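Local atomic coordinates of ML032222a iGluR (Mnemiopsis leidyi, PDB entry 4YKI), a protein that binds glycine in the two-lobed ligand-binding domain of an ionotropic glutamate receptor subunit, and so probably helps to open a glycine-activated ion channel. Residues H9-S14 with T52-Q57; N39-K44 with G239-L244; Y104-M109 with H231-R236; A111-V116 with E207-F212; G139-R144 with F185-P190. All blocks are in the same frame, centred on the assembly; numbering follows the deposited sequence. Where two conformers were deposited one is given.

Interaction 1: H9-S14 with T52-Q57; sequences HLRLGS and TYEYIQ
His-9 ND1 and Thr-52 OG1 lie 2.7 Å apart in the shortest polar bond between the strands, and His-9 NE2 donates to Glu-54 OE1 at 2.8 Å. Both partners meet the imidazole at its edge, so its rotation is fixed from two sides. The carboxylate receives NE2 on its anti lone pair, with its plane turned 65° from the ring. Glu-54 reaches across to the imidazole because CG sits between the backbone N and the carbonyl carbon (chi1 67°) and the chain then runs extended. With an alanine here, His-9 NE2 would probably lose its acceptor, leaving the ring held by Thr-52 alone of the two strands and freer to turn. Strands 9-13 and 52-56 run parallel, neighbours in the three-stranded sheet of the first lobe. Leu-10 N bonds to Thr-52 O and Glu-54 N to Leu-10 O; Leu-12 then repeats the pattern between Glu-54 and Ile-56. On the opposite sheet face, Leu-12 brings CD1 to 3.8 Å from Tyr-53 CB, while its CB lies 3.8 Å from Tyr-55 CD1; a branched apolar residue suits this buried site, packed by Val-42 of helix 37-49. Arg-11 CB packs on Ile-56 CD1, but its guanidinium turns off to a salt bridge with Asp-86.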
# COMPACT_ATOMS: atom_id res chain seq x y z
N HIS B 9 6.66 21.22 -17.66
CA HIS B 9 7.56 21.59 -16.57
C HIS B 9 6.77 21.52 -15.27
O HIS B 9 5.89 22.34 -15.03
CB HIS B 9 8.12 23.01 -16.74
CG HIS B 9 9.07 23.39 -15.66
ND1 HIS B 9 10.34 22.84 -15.56
CD2 HIS B 9 8.92 24.21 -14.59
CE1 HIS B 9 10.94 23.34 -14.49
NE2 HIS B 9 10.10 24.16 -13.87
N LEU B 10 7.08 20.52 -14.45
CA LEU B 10 6.39 20.31 -13.20
C LEU B 10 7.06 21.04 -12.04
O LEU B 10 8.27 21.02 -11.90
CB LEU B 10 6.30 18.82 -12.88
CG LEU B 10 5.54 17.91 -13.85
CD1 LEU B 10 5.43 16.49 -13.28
CD2 LEU B 10 4.16 18.49 -14.18
N ARG B 11 6.24 21.66 -11.20
CA ARG B 11 6.67 22.21 -9.94
C ARG B 11 6.33 21.18 -8.88
O ARG B 11 5.16 20.82 -8.73
CB ARG B 11 5.97 23.55 -9.67
CG ARG B 11 6.29 24.68 -10.69
CD ARG B 11 5.39 24.71 -11.95
NE ARG B 11 4.02 24.44 -11.59
CZ ARG B 11 3.17 25.29 -11.02
NH1 ARG B 11 3.48 26.57 -10.88
NH2 ARG B 11 2.00 24.82 -10.61
N LEU B 12 7.33 20.70 -8.17
CA LEU B 12 7.17 19.59 -7.23
C LEU B 12 7.35 20.06 -5.81
O LEU B 12 8.40 20.61 -5.46
CB LEU B 12 8.18 18.47 -7.54
CG LEU B 12 8.09 17.91 -8.96
CD1 LEU B 12 9.19 16.86 -9.14
CD2 LEU B 12 6.72 17.33 -9.25
N GLY B 13 6.34 19.89 -4.97
CA GLY B 13 6.46 20.23 -3.57
C GLY B 13 7.32 19.22 -2.84
O GLY B 13 7.12 18.01 -3.00
N SER B 14 8.23 19.70 -2.01
CA SER B 14 9.04 18.82 -1.20
C SER B 14 9.70 19.60 -0.08
O SER B 14 9.69 20.84 -0.07
CB SER B 14 10.12 18.10 -2.05
OG SER B 14 10.54 16.90 -1.41
N THR B 52 10.40 18.22 -17.49
CA THR B 52 11.40 18.85 -16.64
C THR B 52 10.73 19.23 -15.33
O THR B 52 9.51 19.19 -15.21
CB THR B 52 12.00 20.10 -17.29
OG1 THR B 52 10.97 21.05 -17.55
CG2 THR B 52 12.69 19.76 -18.59
N TYR B 53 11.50 19.57 -14.31
CA TYR B 53 10.91 19.85 -13.02
C TYR B 53 11.79 20.76 -12.19
O TYR B 53 12.96 21.00 -12.50
CB TYR B 53 10.64 18.53 -12.24
CG TYR B 53 11.89 17.73 -11.97
CD1 TYR B 53 12.40 16.87 -12.93
CD2 TYR B 53 12.60 17.89 -10.79
CE1 TYR B 53 13.56 16.18 -12.72
CE2 TYR B 53 13.78 17.19 -10.57
CZ TYR B 53 14.25 16.34 -11.55
OH TYR B 53 15.41 15.63 -11.39
N GLU B 54 11.19 21.28 -11.13
CA GLU B 54 11.90 21.96 -10.06
C GLU B 54 11.19 21.63 -8.77
O GLU B 54 10.03 21.24 -8.78
CB GLU B 54 11.90 23.48 -10.28
CG GLU B 54 10.51 24.11 -10.17
CD GLU B 54 10.52 25.58 -10.53
OE1 GLU B 54 10.25 25.88 -11.71
OE2 GLU B 54 10.80 26.41 -9.64
N TYR B 55 11.88 21.81 -7.65
CA TYR B 55 11.29 21.60 -6.34
C TYR B 55 10.99 22.93 -5.67
O TYR B 55 11.80 23.86 -5.72
CB TYR B 55 12.25 20.78 -5.48
CG TYR B 55 12.52 19.36 -5.93
CD1 TYR B 55 11.56 18.37 -5.77
CD2 TYR B 55 13.74 19.01 -6.48
CE1 TYR B 55 11.82 17.07 -6.16
CE2 TYR B 55 14.00 17.71 -6.87
CZ TYR B 55 13.05 16.74 -6.69
OH TYR B 55 13.30 15.43 -7.03
N ILE B 56 9.83 23.00 -5.03
CA ILE B 56 9.38 24.21 -4.32
C ILE B 56 9.00 23.81 -2.90
O ILE B 56 8.13 22.95 -2.68
CB ILE B 56 8.17 24.86 -5.02
CG1 ILE B 56 8.56 25.27 -6.45
CG2 ILE B 56 7.61 26.06 -4.19
CD1 ILE B 56 7.54 26.06 -7.22
N GLN B 57 9.67 24.42 -1.94
CA GLN B 57 9.37 24.19 -0.54
C GLN B 57 8.38 25.21 -0.01
O GLN B 57 8.45 26.37 -0.36
CB GLN B 57 10.65 24.27 0.29
CG GLN B 57 11.76 23.39 -0.19
CD GLN B 57 12.85 23.27 0.84
OE1 GLN B 57 12.62 22.78 1.95
NE2 GLN B 57 14.05 23.74 0.49

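Interaction 2: N39-K44 with G239-L244; sequences NDMVVK and GFIDIL
Met-41 CG lies 3.6 Å from Leu-244 CD1, the closest of the apolar side-chain contacts between the helices, and the methionine, bent at its last torsion (chi3 66°), swings CE round to 3.8 Å from Ile-241 CD1. A flexible thioether chain suits this place, since it meets two branched residues one turn apart on the other helix. The aromatic contacts are looser. Phe-240 has CG anti to its own N (chi1 -174°), which sends the ring across toward helix 37-49; Asp-40 O lies at its edge, and Lys-44 CB approaches CE2 at 4.2 Å. From its own helix, Leu-244 CD1 rests over one face of the ring, 3.6 Å above the plane and toward the rim. The Asp-40 carboxylate only packs against a methyl here, OD2 lying 3.5 Å from Leu-244 CD2; its polar partners are Lys-247, in a salt bridge, and Trp-248, in a hydrogen bond. The short helical segments lie 11.1 Å apart at 141°, a spacing that long side chains bridge. Gly-239, in a Schellman motif, ends helix 225-238 just before helix 240-248 starts; Phe-235 and Leu-232 of the former flank the contact, while strand 52-56 packs against Val-42 and Val-43.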
# COMPACT_ATOMS: atom_id res chain seq x y z
N ASN B 39 14.02 11.69 -4.65
CA ASN B 39 14.68 12.31 -5.77
C ASN B 39 15.00 11.30 -6.88
O ASN B 39 14.81 11.58 -8.05
CB ASN B 39 15.95 13.03 -5.35
CG ASN B 39 16.58 13.78 -6.50
OD1 ASN B 39 15.99 14.71 -7.04
ND2 ASN B 39 17.77 13.38 -6.89
N ASP B 40 15.50 10.13 -6.49
CA ASP B 40 15.80 9.09 -7.48
C ASP B 40 14.54 8.65 -8.22
O ASP B 40 14.59 8.40 -9.41
CB ASP B 40 16.47 7.87 -6.81
CG ASP B 40 17.92 8.09 -6.43
OD1 ASP B 40 18.52 9.10 -6.85
OD2 ASP B 40 18.45 7.19 -5.75
N MET B 41 13.41 8.56 -7.52
CA MET B 41 12.13 8.27 -8.16
C MET B 41 11.74 9.35 -9.17
O MET B 41 11.33 9.04 -10.28
CB MET B 41 11.04 8.13 -7.10
CG MET B 41 11.23 6.93 -6.19
SD MET B 41 10.22 6.93 -4.71
CE MET B 41 8.55 6.76 -5.39
N VAL B 42 11.88 10.61 -8.77
CA VAL B 42 11.52 11.75 -9.64
C VAL B 42 12.40 11.79 -10.88
O VAL B 42 11.92 12.02 -11.98
CB VAL B 42 11.60 13.08 -8.87
CG1 VAL B 42 11.51 14.27 -9.81
CG2 VAL B 42 10.52 13.16 -7.81
N VAL B 43 13.69 11.57 -10.70
CA VAL B 43 14.61 11.57 -11.83
C VAL B 43 14.19 10.52 -12.86
O VAL B 43 14.14 10.80 -14.06
CB VAL B 43 16.07 11.32 -11.38
CG1 VAL B 43 16.98 11.00 -12.55
CG2 VAL B 43 16.62 12.53 -10.63
N LYS B 44 13.90 9.31 -12.40
CA LYS B 44 13.47 8.26 -13.32
C LYS B 44 12.13 8.58 -13.99
O LYS B 44 11.97 8.35 -15.18
CB LYS B 44 13.40 6.93 -12.57
CG LYS B 44 13.29 5.69 -13.44
CD LYS B 44 14.49 5.50 -14.38
CE LYS B 44 15.80 5.28 -13.61
NZ LYS B 44 16.97 4.86 -14.47
N GLY B 239 10.80 -3.88 -8.68
CA GLY B 239 11.69 -3.97 -7.54
C GLY B 239 12.46 -2.70 -7.25
O GLY B 239 13.31 -2.68 -6.36
N PHE B 240 12.17 -1.65 -8.02
CA PHE B 240 12.93 -0.40 -7.91
C PHE B 240 12.72 0.29 -6.56
O PHE B 240 13.67 0.83 -5.98
CB PHE B 240 12.53 0.52 -9.06
CG PHE B 240 13.34 1.79 -9.17
CD1 PHE B 240 14.73 1.77 -9.23
CD2 PHE B 240 12.70 3.01 -9.28
CE1 PHE B 240 15.45 2.94 -9.35
CE2 PHE B 240 13.42 4.19 -9.41
CZ PHE B 240 14.79 4.15 -9.46
N ILE B 241 11.51 0.26 -6.03
CA ILE B 241 11.24 0.89 -4.74
C ILE B 241 12.09 0.21 -3.66
O ILE B 241 12.73 0.88 -2.86
CB ILE B 241 9.73 0.89 -4.39
CG1 ILE B 241 8.89 1.57 -5.48
CG2 ILE B 241 9.49 1.55 -3.04
CD1 ILE B 241 9.22 3.00 -5.74
N ASP B 242 12.09 -1.11 -3.65
CA ASP B 242 12.85 -1.86 -2.65
C ASP B 242 14.35 -1.59 -2.80
O ASP B 242 15.06 -1.44 -1.81
CB ASP B 242 12.56 -3.36 -2.75
CG ASP B 242 11.18 -3.75 -2.24
OD1 ASP B 242 10.58 -3.01 -1.46
OD2 ASP B 242 10.71 -4.85 -2.58
N ILE B 243 14.84 -1.56 -4.03
CA ILE B 243 16.25 -1.27 -4.27
C ILE B 243 16.62 0.13 -3.74
O ILE B 243 17.68 0.32 -3.13
CB ILE B 243 16.58 -1.44 -5.76
CG1 ILE B 243 16.62 -2.94 -6.08
CG2 ILE B 243 17.90 -0.75 -6.15
CD1 ILE B 243 16.57 -3.29 -7.55
N LEU B 244 15.76 1.11 -3.94
CA LEU B 244 16.04 2.46 -3.43
C LEU B 244 16.00 2.53 -1.91
O LEU B 244 16.80 3.25 -1.32
CB LEU B 244 15.07 3.47 -4.00
CG LEU B 244 15.19 3.76 -5.50
CD1 LEU B 244 14.14 4.78 -5.89
CD2 LEU B 244 16.60 4.24 -5.90

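Interaction 3: Y104-M109 with H231-R236; sequences YSFPFM and HLLKFR
Ser-105 meets the helix first, its OG 3.4 Å from Leu-232 CD1. OG stands between the backbone N and the carbonyl carbon (chi1 73°), from where it donates to Phe-106 O at 2.9 Å from above the carbonyl plane; it is also bonded to Phe-216 N, so this buried polar atom is satisfied although its neighbour across the contact is a methyl group. Phe-106 follows and is central to the contact. Its CG stands anti to the backbone N (chi1 -169°), which carries the ring out to the helix, where Leu-233 CB sits over one face in a CH-pi contact, 4.2 Å from the centroid. Leu-233 CD1 reaches farther out, to 3.6 Å from Phe-106 CZ, while Pro-107 CD lies over the opposite face. A flat, wide side chain suits this slot between proline and leucine. The extended Arg-236 passes alongside, its CD 4.1 Å from Phe-106 CE2. The segment is the irregular link from strand 103-104 to strand 109-118, fastened here to helix 225-238 within the first lobe; Asp-229 of that helix also accepts a bond from Phe-106 N. At Pro-107 the carbonyl oxygen takes a weak hydrogen bond from Arg-236 NH1, 3.4 Å away and at the edge of the guanidinium. The arginine continues into the dimer interface, where NH1 bonds Glu-213 and NE bonds Ser-211, both of the second subunit.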
# COMPACT_ATOMS: atom_id res chain seq x y z
N TYR B 104 -4.18 11.25 -3.96
CA TYR B 104 -2.90 10.58 -3.81
C TYR B 104 -2.61 9.75 -5.05
O TYR B 104 -3.52 9.22 -5.68
CB TYR B 104 -2.90 9.67 -2.60
CG TYR B 104 -2.89 10.38 -1.28
CD1 TYR B 104 -1.70 10.83 -0.73
CD2 TYR B 104 -4.07 10.58 -0.55
CE1 TYR B 104 -1.68 11.45 0.50
CE2 TYR B 104 -4.06 11.18 0.69
CZ TYR B 104 -2.85 11.63 1.19
OH TYR B 104 -2.85 12.18 2.44
N SER B 105 -1.33 9.60 -5.34
CA SER B 105 -0.87 8.62 -6.31
C SER B 105 -1.00 7.20 -5.78
O SER B 105 -1.26 6.99 -4.59
CB SER B 105 0.61 8.86 -6.64
OG SER B 105 1.45 8.48 -5.57
N PHE B 106 -0.77 6.24 -6.65
CA PHE B 106 -0.51 4.88 -6.23
C PHE B 106 0.58 4.90 -5.14
O PHE B 106 1.57 5.62 -5.28
CB PHE B 106 -0.05 4.04 -7.42
CG PHE B 106 -0.01 2.58 -7.12
CD1 PHE B 106 -1.17 1.82 -7.16
CD2 PHE B 106 1.17 1.96 -6.74
CE1 PHE B 106 -1.15 0.48 -6.84
CE2 PHE B 106 1.19 0.62 -6.42
CZ PHE B 106 0.03 -0.12 -6.47
N PRO B 107 0.40 4.14 -4.06
CA PRO B 107 1.33 4.30 -2.94
C PRO B 107 2.56 3.43 -3.08
O PRO B 107 2.53 2.43 -3.81
CB PRO B 107 0.49 3.86 -1.74
CG PRO B 107 -0.45 2.86 -2.27
CD PRO B 107 -0.76 3.30 -3.68
N PHE B 108 3.62 3.77 -2.36
CA PHE B 108 4.88 3.04 -2.46
C PHE B 108 5.46 2.49 -1.16
O PHE B 108 6.48 1.81 -1.21
CB PHE B 108 5.93 3.87 -3.22
CG PHE B 108 6.35 5.16 -2.54
CD1 PHE B 108 7.44 5.18 -1.67
CD2 PHE B 108 5.69 6.36 -2.79
CE1 PHE B 108 7.84 6.37 -1.04
CE2 PHE B 108 6.09 7.55 -2.18
CZ PHE B 108 7.16 7.55 -1.29
N MET B 109 4.84 2.71 -0.01
CA MET B 109 5.39 2.18 1.25
C MET B 109 4.36 2.17 2.38
O MET B 109 3.86 3.20 2.80
CB MET B 109 6.60 3.01 1.69
CG MET B 109 7.32 2.44 2.89
SD MET B 109 8.80 3.36 3.35
CE MET B 109 9.80 3.14 1.92
N HIS B 231 3.31 4.48 -13.64
CA HIS B 231 4.76 4.42 -13.54
C HIS B 231 5.20 4.06 -12.12
O HIS B 231 6.14 3.30 -11.96
CB HIS B 231 5.39 5.70 -14.08
CG HIS B 231 5.44 5.73 -15.57
ND1 HIS B 231 6.62 5.74 -16.29
CD2 HIS B 231 4.45 5.82 -16.49
CE1 HIS B 231 6.35 5.83 -17.58
NE2 HIS B 231 5.04 5.86 -17.73
N LEU B 232 4.51 4.55 -11.09
CA LEU B 232 4.83 4.13 -9.73
C LEU B 232 4.53 2.65 -9.48
O LEU B 232 5.30 1.96 -8.81
CB LEU B 232 4.12 5.02 -8.70
CG LEU B 232 4.63 6.45 -8.60
CD1 LEU B 232 3.78 7.21 -7.62
CD2 LEU B 232 6.08 6.47 -8.16
N LEU B 233 3.43 2.14 -10.02
CA LEU B 233 3.14 0.71 -9.94
C LEU B 233 4.25 -0.11 -10.60
O LEU B 233 4.72 -1.10 -10.05
CB LEU B 233 1.78 0.41 -10.54
CG LEU B 233 1.35 -1.06 -10.59
CD1 LEU B 233 1.55 -1.82 -9.30
CD2 LEU B 233 -0.10 -1.11 -11.05
N LYS B 234 4.71 0.32 -11.77
CA LYS B 234 5.80 -0.38 -12.44
C LYS B 234 7.08 -0.36 -11.60
O LYS B 234 7.73 -1.38 -11.45
CB LYS B 234 6.04 0.22 -13.83
CG LYS B 234 6.88 -0.65 -14.76
CD LYS B 234 6.18 -1.98 -15.06
CE LYS B 234 6.81 -2.76 -16.20
NZ LYS B 234 6.32 -4.16 -16.26
N PHE B 235 7.44 0.79 -11.03
CA PHE B 235 8.61 0.85 -10.16
C PHE B 235 8.49 -0.20 -9.05
O PHE B 235 9.45 -0.90 -8.74
CB PHE B 235 8.70 2.22 -9.44
CG PHE B 235 9.15 3.39 -10.29
CD1 PHE B 235 9.56 3.26 -11.60
CD2 PHE B 235 9.20 4.63 -9.71
CE1 PHE B 235 9.97 4.36 -12.32
CE2 PHE B 235 9.60 5.73 -10.42
CZ PHE B 235 10.00 5.61 -11.72
N ARG B 236 7.31 -0.34 -8.47
CA ARG B 236 7.13 -1.30 -7.39
C ARG B 236 7.30 -2.74 -7.91
O ARG B 236 8.02 -3.55 -7.32
CB ARG B 236 5.77 -1.12 -6.74
CG ARG B 236 5.57 -1.88 -5.48
CD ARG B 236 4.32 -1.40 -4.78
NE ARG B 236 4.01 -2.22 -3.63
CZ ARG B 236 3.08 -1.94 -2.72
NH1 ARG B 236 2.34 -0.84 -2.82
NH2 ARG B 236 2.86 -2.78 -1.74

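Interaction 4: A111-V116 with E207-F212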
# COMPACT_ATOMS: atom_id res chain seq x y z
N ALA B 111 3.30 2.20 6.17
CA ALA B 111 3.88 2.81 7.35
C ALA B 111 2.85 2.80 8.48
O ALA B 111 1.64 2.67 8.26
CB ALA B 111 4.35 4.24 7.05
N GLY B 112 3.37 2.92 9.69
CA GLY B 112 2.56 3.03 10.87
C GLY B 112 3.08 4.15 11.75
O GLY B 112 4.16 4.69 11.53
N ILE B 113 2.26 4.52 12.73
CA ILE B 113 2.69 5.42 13.79
C ILE B 113 3.53 4.65 14.80
O ILE B 113 3.19 3.53 15.19
CB ILE B 113 1.48 6.10 14.49
CG1 ILE B 113 0.64 6.90 13.48
CG2 ILE B 113 1.93 7.00 15.63
CD1 ILE B 113 1.42 7.98 12.74
N LYS B 114 4.67 5.25 15.17
CA LYS B 114 5.60 4.66 16.11
C LYS B 114 5.98 5.69 17.18
O LYS B 114 6.29 6.84 16.87
CB LYS B 114 6.86 4.19 15.39
CG LYS B 114 7.83 3.51 16.34
CD LYS B 114 9.05 2.97 15.65
CE LYS B 114 9.93 2.19 16.62
NZ LYS B 114 9.24 1.01 17.24
N ALA B 115 5.96 5.27 18.43
CA ALA B 115 6.40 6.08 19.55
C ALA B 115 7.71 5.55 20.08
O ALA B 115 7.89 4.35 20.24
CB ALA B 115 5.37 6.12 20.66
N VAL B 116 8.62 6.48 20.36
CA VAL B 116 9.93 6.14 20.91
C VAL B 116 10.21 7.02 22.12
O VAL B 116 9.64 8.09 22.26
CB VAL B 116 11.07 6.28 19.86
CG1 VAL B 116 10.87 5.32 18.71
CG2 VAL B 116 11.19 7.71 19.36
N GLU B 207 4.07 -1.26 20.35
CA GLU B 207 4.14 -1.60 18.95
C GLU B 207 3.65 -0.43 18.11
O GLU B 207 3.00 0.47 18.60
CB GLU B 207 3.27 -2.83 18.66
CG GLU B 207 3.64 -4.09 19.45
CD GLU B 207 5.00 -4.62 19.08
OE1 GLU B 207 5.30 -4.71 17.87
OE2 GLU B 207 5.79 -4.93 20.00
N GLU B 208 3.91 -0.50 16.83
CA GLU B 208 3.36 0.48 15.91
C GLU B 208 1.84 0.35 15.88
O GLU B 208 1.31 -0.74 16.15
CB GLU B 208 3.97 0.31 14.53
CG GLU B 208 5.44 0.59 14.55
CD GLU B 208 6.08 0.67 13.19
OE1 GLU B 208 5.35 0.66 12.17
OE2 GLU B 208 7.33 0.75 13.15
N PHE B 209 1.15 1.44 15.60
CA PHE B 209 -0.30 1.47 15.47
C PHE B 209 -0.71 2.39 14.34
O PHE B 209 0.06 3.26 13.96
CB PHE B 209 -0.98 1.85 16.79
CG PHE B 209 -0.56 3.19 17.36
CD1 PHE B 209 0.66 3.34 18.01
CD2 PHE B 209 -1.41 4.28 17.28
CE1 PHE B 209 1.03 4.55 18.54
CE2 PHE B 209 -1.03 5.50 17.82
CZ PHE B 209 0.17 5.62 18.45
N GLN B 210 -1.92 2.19 13.83
CA GLN B 210 -2.43 2.83 12.62
C GLN B 210 -1.74 2.26 11.38
O GLN B 210 -0.56 1.87 11.42
CB GLN B 210 -2.28 4.36 12.61
CG GLN B 210 -3.08 5.14 13.64
CD GLN B 210 -4.57 5.18 13.35
OE1 GLN B 210 -5.04 5.15 12.20
NE2 GLN B 210 -5.35 5.23 14.42
N SER B 211 -2.49 2.18 10.31
CA SER B 211 -2.01 1.70 9.04
C SER B 211 -2.24 2.73 7.98
O SER B 211 -3.38 3.15 7.78
CB SER B 211 -2.80 0.45 8.69
OG SER B 211 -2.52 -0.01 7.39
N PHE B 212 -1.18 3.11 7.26
CA PHE B 212 -1.28 4.08 6.18
C PHE B 212 -0.15 3.85 5.17
O PHE B 212 0.62 2.91 5.31
CB PHE B 212 -1.33 5.52 6.74
CG PHE B 212 -0.12 5.91 7.53
CD1 PHE B 212 -0.05 5.65 8.88
CD2 PHE B 212 0.96 6.54 6.93
CE1 PHE B 212 1.06 5.98 9.61
CE2 PHE B 212 2.08 6.87 7.66
CZ PHE B 212 2.12 6.59 9.01
O HOH W 1 6.16 1.83 9.91
O HOH W 2 8.54 -0.96 15.17
O HOH W 3 4.81 2.71 19.16
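Strands 109-118 and 202-218 run antiparallel here, with hydrogen-bonded pairs Ala-111 with Phe-212 and Ile-113 with Phe-209, and the register slips by one residue between them in a beta bulge. Each pair makes two backbone bonds, the shortest 2.8 Å from Ile-113 N to Phe-209 O. At the bulge Gly-112 fits because a CB would come too close to Gln-210 O and Glu-208 OE1. Phe-212 CG lies between the backbone N and the carbonyl carbon (chi1 60°), which lays the ring over the neighbouring strand: Ala-111 O lies over one face, 3.5 Å above the plane, and Ala-111 CB is 3.5 Å from Phe-212 CE2. The small alanine leaves room for that ring. Ile-113 joins both aromatics, CD1 lying 3.7 Å from Phe-212 CE1 and CG2 over a face of Phe-209, 4.0 Å from its centroid. Replacing Phe-212 by an alanine would probably open a gap above the Ala-111 carbonyl and leave Ile-113 CD1 without its aromatic neighbour. Waters bridge the strands: one joins Gly-112 N to Glu-208 OE1, and another Glu-208 OE2 to Lys-114 NZ, which are 4.5 Å apart, too far for a salt bridge. Lys-114 NZ also bonds Ser-204. The strands belong to the second lobe of the clamshell typical of these ligand-binding domains; Phe-212, against His-145 and Glu-188 of the pocket, comes about 6 Å from the bound glycine (nearest atoms).

Interaction 5: G139-R144 with F185-P190. With GLY (glycine), chain E.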
# COMPACT_ATOMS: atom_id res chain seq x y z
N GLY B 139 5.56 14.71 22.61
CA GLY B 139 5.04 15.59 21.59
C GLY B 139 4.96 14.95 20.22
O GLY B 139 5.48 13.87 19.97
N VAL B 140 4.27 15.68 19.36
CA VAL B 140 4.21 15.43 17.93
C VAL B 140 4.54 16.73 17.20
O VAL B 140 4.42 17.81 17.76
CB VAL B 140 2.79 14.97 17.47
CG1 VAL B 140 2.44 13.63 18.05
CG2 VAL B 140 1.71 16.02 17.81
N ILE B 141 4.94 16.61 15.94
CA ILE B 141 5.24 17.78 15.13
C ILE B 141 3.93 18.40 14.66
O ILE B 141 3.03 17.70 14.17
CB ILE B 141 6.12 17.39 13.95
CG1 ILE B 141 7.49 16.87 14.43
CG2 ILE B 141 6.27 18.54 12.97
CD1 ILE B 141 8.27 16.08 13.39
N GLY B 142 3.82 19.71 14.77
CA GLY B 142 2.63 20.39 14.32
C GLY B 142 2.45 20.37 12.81
O GLY B 142 3.41 20.44 12.04
N SER B 143 1.20 20.25 12.38
CA SER B 143 0.83 20.26 10.96
C SER B 143 1.54 19.17 10.16
O SER B 143 2.04 19.39 9.06
CB SER B 143 1.07 21.63 10.35
OG SER B 143 0.23 22.60 10.97
N ARG B 144 1.53 17.96 10.72
CA ARG B 144 2.13 16.79 10.10
C ARG B 144 1.16 15.63 10.38
O ARG B 144 0.32 15.71 11.28
CB ARG B 144 3.51 16.56 10.73
CG ARG B 144 4.37 15.45 10.16
CD ARG B 144 5.60 15.25 11.04
NE ARG B 144 6.36 14.02 10.75
CZ ARG B 144 7.24 13.86 9.77
NH1 ARG B 144 7.49 14.83 8.91
NH2 ARG B 144 7.86 12.69 9.64
N PHE B 185 8.59 10.80 21.67
CA PHE B 185 8.28 11.38 20.37
C PHE B 185 7.43 10.38 19.60
O PHE B 185 7.80 9.22 19.48
CB PHE B 185 9.59 11.71 19.64
CG PHE B 185 9.41 12.26 18.23
CD1 PHE B 185 8.36 13.10 17.90
CD2 PHE B 185 10.32 11.92 17.25
CE1 PHE B 185 8.25 13.57 16.58
CE2 PHE B 185 10.19 12.41 15.96
CZ PHE B 185 9.14 13.22 15.65
N ILE B 186 6.28 10.84 19.12
CA ILE B 186 5.35 10.01 18.38
C ILE B 186 5.37 10.46 16.93
O ILE B 186 5.01 11.60 16.64
CB ILE B 186 3.91 10.16 18.95
CG1 ILE B 186 3.87 9.85 20.45
CG2 ILE B 186 2.91 9.27 18.17
CD1 ILE B 186 2.55 10.21 21.15
N ASP B 187 5.79 9.57 16.04
CA ASP B 187 5.93 9.93 14.62
C ASP B 187 5.72 8.68 13.75
O ASP B 187 4.82 7.90 14.04
CB ASP B 187 7.26 10.65 14.34
CG ASP B 187 7.20 11.46 13.05
OD1 ASP B 187 6.56 12.55 13.06
OD2 ASP B 187 7.72 10.97 12.02
N GLU B 188 6.52 8.52 12.70
CA GLU B 188 6.27 7.52 11.66
C GLU B 188 7.40 6.50 11.62
O GLU B 188 8.57 6.86 11.63
CB GLU B 188 6.10 8.21 10.29
CG GLU B 188 4.99 9.25 10.29
CD GLU B 188 4.81 9.96 8.96
OE1 GLU B 188 5.75 9.94 8.12
OE2 GLU B 188 3.74 10.59 8.78
N GLY B 189 7.03 5.24 11.52
CA GLY B 189 7.97 4.14 11.59
C GLY B 189 9.22 4.28 10.72
O GLY B 189 10.33 4.18 11.22
N PRO B 190 9.07 4.48 9.41
CA PRO B 190 10.26 4.46 8.56
C PRO B 190 11.20 5.63 8.82
O PRO B 190 12.42 5.51 8.75
CB PRO B 190 9.67 4.51 7.14
CG PRO B 190 8.28 3.91 7.31
CD PRO B 190 7.82 4.41 8.63
N GLY E . 5.42 12.04 6.41
CA GLY E . 4.84 13.18 7.15
C GLY E . 3.53 13.67 6.59
O GLY E . 2.93 14.57 7.23
OXT GLY E . 3.10 13.20 5.52
O HOH W 4 5.10 13.78 14.95
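The glycine pocket draws Arg-144 from the loop after strand 137-141 and Glu-188 from the end of strand 183-188 in the second lobe, each at the N-cap of a helix. Arg-144 grips Asp-187 side-on: NE gives a hydrogen bond to OD1 at 2.7 Å and NH2 one to OD2 at 2.9 Å, both on syn lone pairs, with the two flat groups nearly coplanar. The extended arginine, CG anti to the backbone N (chi1 -175°), lays one guanidinium face against the ligand, whose CA is 3.5 Å above the plane. Glu-188 OE1 accepts a hydrogen bond from the ligand N at 2.7 Å, as suits a carboxylate facing an ammonium. Its link to Arg-144 NH2 is only a long salt bridge. Arg-144 NH1 also pairs with Glu-17 of the first lobe, likely helping to hold the clamshell closed. Farther back, Ile-186 N bonds Gly-139 O at 3.2 Å, and where the strands diverge a water joins Ile-141 N to Ile-186 O and Asp-187 OD1. Ile-141 CD1 meets the edge of the Phe-185 ring, 3.7 Å from CZ. Helix 171-179 packs on both residues, while strand 109-118 flanks strand 183-188.

How the interactions relate
Interactions 1, 2 and 3 build the first lobe, and interactions 4 and 5 the second, with the glycine between. Helix 37-49 joins the first pair: Tyr-55 OH lies 2.8 Å from Asn-39 OD1, a probable hydrogen bond. Interactions 2 and 3 have centres 10 Å apart and involve the consecutive helices 240-248 and 225-238, Met-41 packing on Leu-232. In the second lobe, a probable hydrogen bond of 2.9 Å from Lys-114 N to Asp-187 O joins interactions 4 and 5 through adjacent strands. Interaction 5 touches the ligand directly, which interaction 4 only approaches. Interactions 3 and 4 both reach the second subunit, and the Arg-236 side chain comes about 4 Å from the magnesium ion (nearest atoms).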